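PDB 6K0P: alpha-1,3-glucanase from Paenibacillus glycanilyticus, which hydrolyses alpha-1,3-glucosidic linkages in alpha-1,3-glucan, a polymer of glucose, as a member of glycoside hydrolase family 87. Local coordinates for residues T448-D453 with V526-Q530. The protein carries 1 engineered substitution. Residues are numbered along the deposited sequence; the frame is centred on the assembly and turned at random.
With GLC (alpha-D-glucopyranose), chain C.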
loop_
_atom_site.group_PDB
_atom_site.type_symbol
_atom_site.label_atom_id
_atom_site.label_comp_id
_atom_site.label_asym_id
_atom_site.label_seq_id
_atom_site.Cartn_x
_atom_site.Cartn_y
_atom_site.Cartn_z
ATOM N N THR A 448 23.138 0.298 0.801
ATOM C CA THR A 448 24.346 1.113 0.857
ATOM C C THR A 448 24.986 1.143 -0.524
ATOM O O THR A 448 24.778 0.245 -1.345
ATOM C CB THR A 448 25.358 0.582 1.888
ATOM O OG1 THR A 448 25.725 -0.769 1.566
ATOM C CG2 THR A 448 24.749 0.629 3.287
ATOM N N SER A 449 25.782 2.183 -0.765
ATOM C CA SER A 449 26.419 2.421 -2.059
ATOM C C SER A 449 27.914 2.683 -1.895
ATOM O O SER A 449 28.480 3.591 -2.509
ATOM C CB SER A 449 25.752 3.585 -2.779
ATOM O OG SER A 449 25.817 4.755 -1.983
ATOM N N VAL A 450 28.579 1.874 -1.069
ATOM C CA VAL A 450 30.017 2.037 -0.875
ATOM C C VAL A 450 30.730 1.721 -2.181
ATOM O O VAL A 450 30.520 0.654 -2.773
ATOM C CB VAL A 450 30.518 1.132 0.260
ATOM C CG1 VAL A 450 32.032 1.247 0.393
ATOM C CG2 VAL A 450 29.845 1.490 1.581
ATOM N N GLY A 451 31.572 2.649 -2.638
ATOM C CA GLY A 451 32.302 2.457 -3.875
ATOM C C GLY A 451 31.472 2.582 -5.131
ATOM O O GLY A 451 31.897 2.123 -6.193
ATOM N N ALA A 452 30.302 3.210 -5.046
ATOM C CA ALA A 452 29.390 3.274 -6.173
ATOM C C ALA A 452 29.786 4.358 -7.168
ATOM O O ALA A 452 30.405 5.374 -6.821
ATOM C CB ALA A 452 27.964 3.561 -5.686
ATOM N N ASP A 453 29.405 4.133 -8.420
ATOM C CA ASP A 453 29.387 5.159 -9.444
ATOM C C ASP A 453 28.141 6.018 -9.259
ATOM O O ASP A 453 27.155 5.587 -8.652
ATOM C CB ASP A 453 29.333 4.485 -10.818
ATOM C CG ASP A 453 29.086 5.462 -11.947
ATOM O OD1 ASP A 453 30.002 6.258 -12.263
ATOM O OD2 ASP A 453 27.977 5.445 -12.524
ATOM N N VAL A 526 25.519 1.537 -13.556
ATOM C CA VAL A 526 26.855 1.133 -13.989
ATOM C C VAL A 526 27.614 0.422 -12.879
ATOM O O VAL A 526 28.278 -0.592 -13.118
ATOM C CB VAL A 526 27.617 2.377 -14.494
ATOM C CG1 VAL A 526 29.066 2.024 -14.830
ATOM C CG2 VAL A 526 26.929 2.960 -15.699
ATOM N N ARG A 527 27.547 0.948 -11.658
ATOM C CA ARG A 527 28.216 0.325 -10.522
ATOM C C ARG A 527 27.418 0.728 -9.286
ATOM O O ARG A 527 27.601 1.832 -8.758
ATOM C CB ARG A 527 29.675 0.763 -10.426
ATOM C CG ARG A 527 30.430 0.109 -9.273
ATOM C CD ARG A 527 31.923 0.471 -9.268
ATOM N NE ARG A 527 32.199 1.866 -8.915
ATOM C CZ ARG A 527 32.515 2.811 -9.797
ATOM N NH1 ARG A 527 32.582 2.519 -11.091
ATOM N NH2 ARG A 527 32.762 4.051 -9.388
ATOM N N ALA A 528 26.507 -0.157 -8.866
ATOM C CA ALA A 528 25.627 0.147 -7.742
ATOM C C ALA A 528 26.401 0.286 -6.437
ATOM O O ALA A 528 25.986 1.039 -5.549
ATOM C CB ALA A 528 24.567 -0.949 -7.613
ATOM N N GLU A 529 27.514 -0.434 -6.307
ATOM C CA GLU A 529 28.339 -0.495 -5.106
ATOM C C GLU A 529 29.561 -1.315 -5.490
ATOM O O GLU A 529 29.622 -1.875 -6.587
ATOM C CB GLU A 529 27.596 -1.152 -3.932
ATOM C CG GLU A 529 27.083 -2.542 -4.257
ATOM C CD GLU A 529 26.247 -3.141 -3.147
ATOM O OE1 GLU A 529 25.563 -4.158 -3.397
ATOM O OE2 GLU A 529 26.271 -2.600 -2.020
ATOM N N GLN A 530 30.530 -1.390 -4.574
ATOM C CA GLN A 530 31.770 -2.112 -4.847
ATOM C C GLN A 530 31.471 -3.537 -5.300
ATOM O O GLN A 530 30.654 -4.237 -4.697
ATOM C CB GLN A 530 32.650 -2.129 -3.591
ATOM C CG GLN A 530 31.936 -2.644 -2.349
ATOM C CD GLN A 530 32.789 -2.580 -1.089
ATOM O OE1 GLN A 530 32.266 -2.428 0.022
ATOM N NE2 GLN A 530 34.101 -2.696 -1.254
HETATM C C1 GLC C . 22.617 -4.825 -1.895
HETATM C C2 GLC C . 21.783 -5.761 -1.074
HETATM C C3 GLC C . 20.930 -6.689 -1.899
HETATM C C4 GLC C . 20.168 -5.860 -2.897
HETATM C C5 GLC C . 21.186 -5.145 -3.758
HETATM C C6 GLC C . 20.490 -4.271 -4.762
HETATM O O1 GLC C . 23.586 -5.527 -2.400
HETATM O O2 GLC C . 22.596 -6.499 -0.179
HETATM O O3 GLC C . 19.921 -7.114 -1.018
HETATM O O4 GLC C . 19.325 -6.668 -3.715
HETATM O O5 GLC C . 21.947 -4.284 -2.972
HETATM O O6 GLC C . 21.353 -3.451 -5.498
HETATM O O HOH W 1 27.540 -0.790 -0.401
HETATM O O HOH W 2 33.943 4.583 -6.642
HETATM O O HOH W 3 25.995 3.706 -11.650
HETATM O O HOH W 4 32.482 6.372 -11.198
#
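Arg527 meets the type II turn running from Ser449 to Ala452 through its NE, which gives Gly451 O a hydrogen bond of 2.8 Å that is nearly straight (164°) and lies in both the guanidinium and the carbonyl plane. After an extended start, a bend at chi3 (70°) brings the guanidinium over Asp453, whose CB lies 3.6 Å from the guanidinium plane, displaced toward the rim. The carboxylate of Asp453 takes no direct N-H from the arginine: OD1 stays 4.6 Å from Arg527 NH2, with a water bridging the two, while OD2 is hydrogen-bonded to Tyr555 OH. Were this arginine an alanine, Gly451 O would probably lose its in-plane donor and Asp453 CB the flat group beside it. Backbone bonds flank this pairing, from Asp453 N to Arg527 O and, at 2.7 Å, from Gln530 N to Val450 O. Past the latter, the Val450 and Gln530 side chains run alongside each other, Val450 CG1 3.7 Å from Gln530 OE1. Glu529 divides its carboxylate: OE1 accepts a 2.6 Å hydrogen bond from O1 of the glucose, while OE2 accepts one from a water also bonded to Thr448 OG1 and Val450 N, which is likely to steady the carboxylate beside the sugar. The contact thus illustrates two loops of a right-handed parallel beta-helix meeting at a glycan site, one between strands 437-446 and 460-462, the other between strands 520-524 and 537-541.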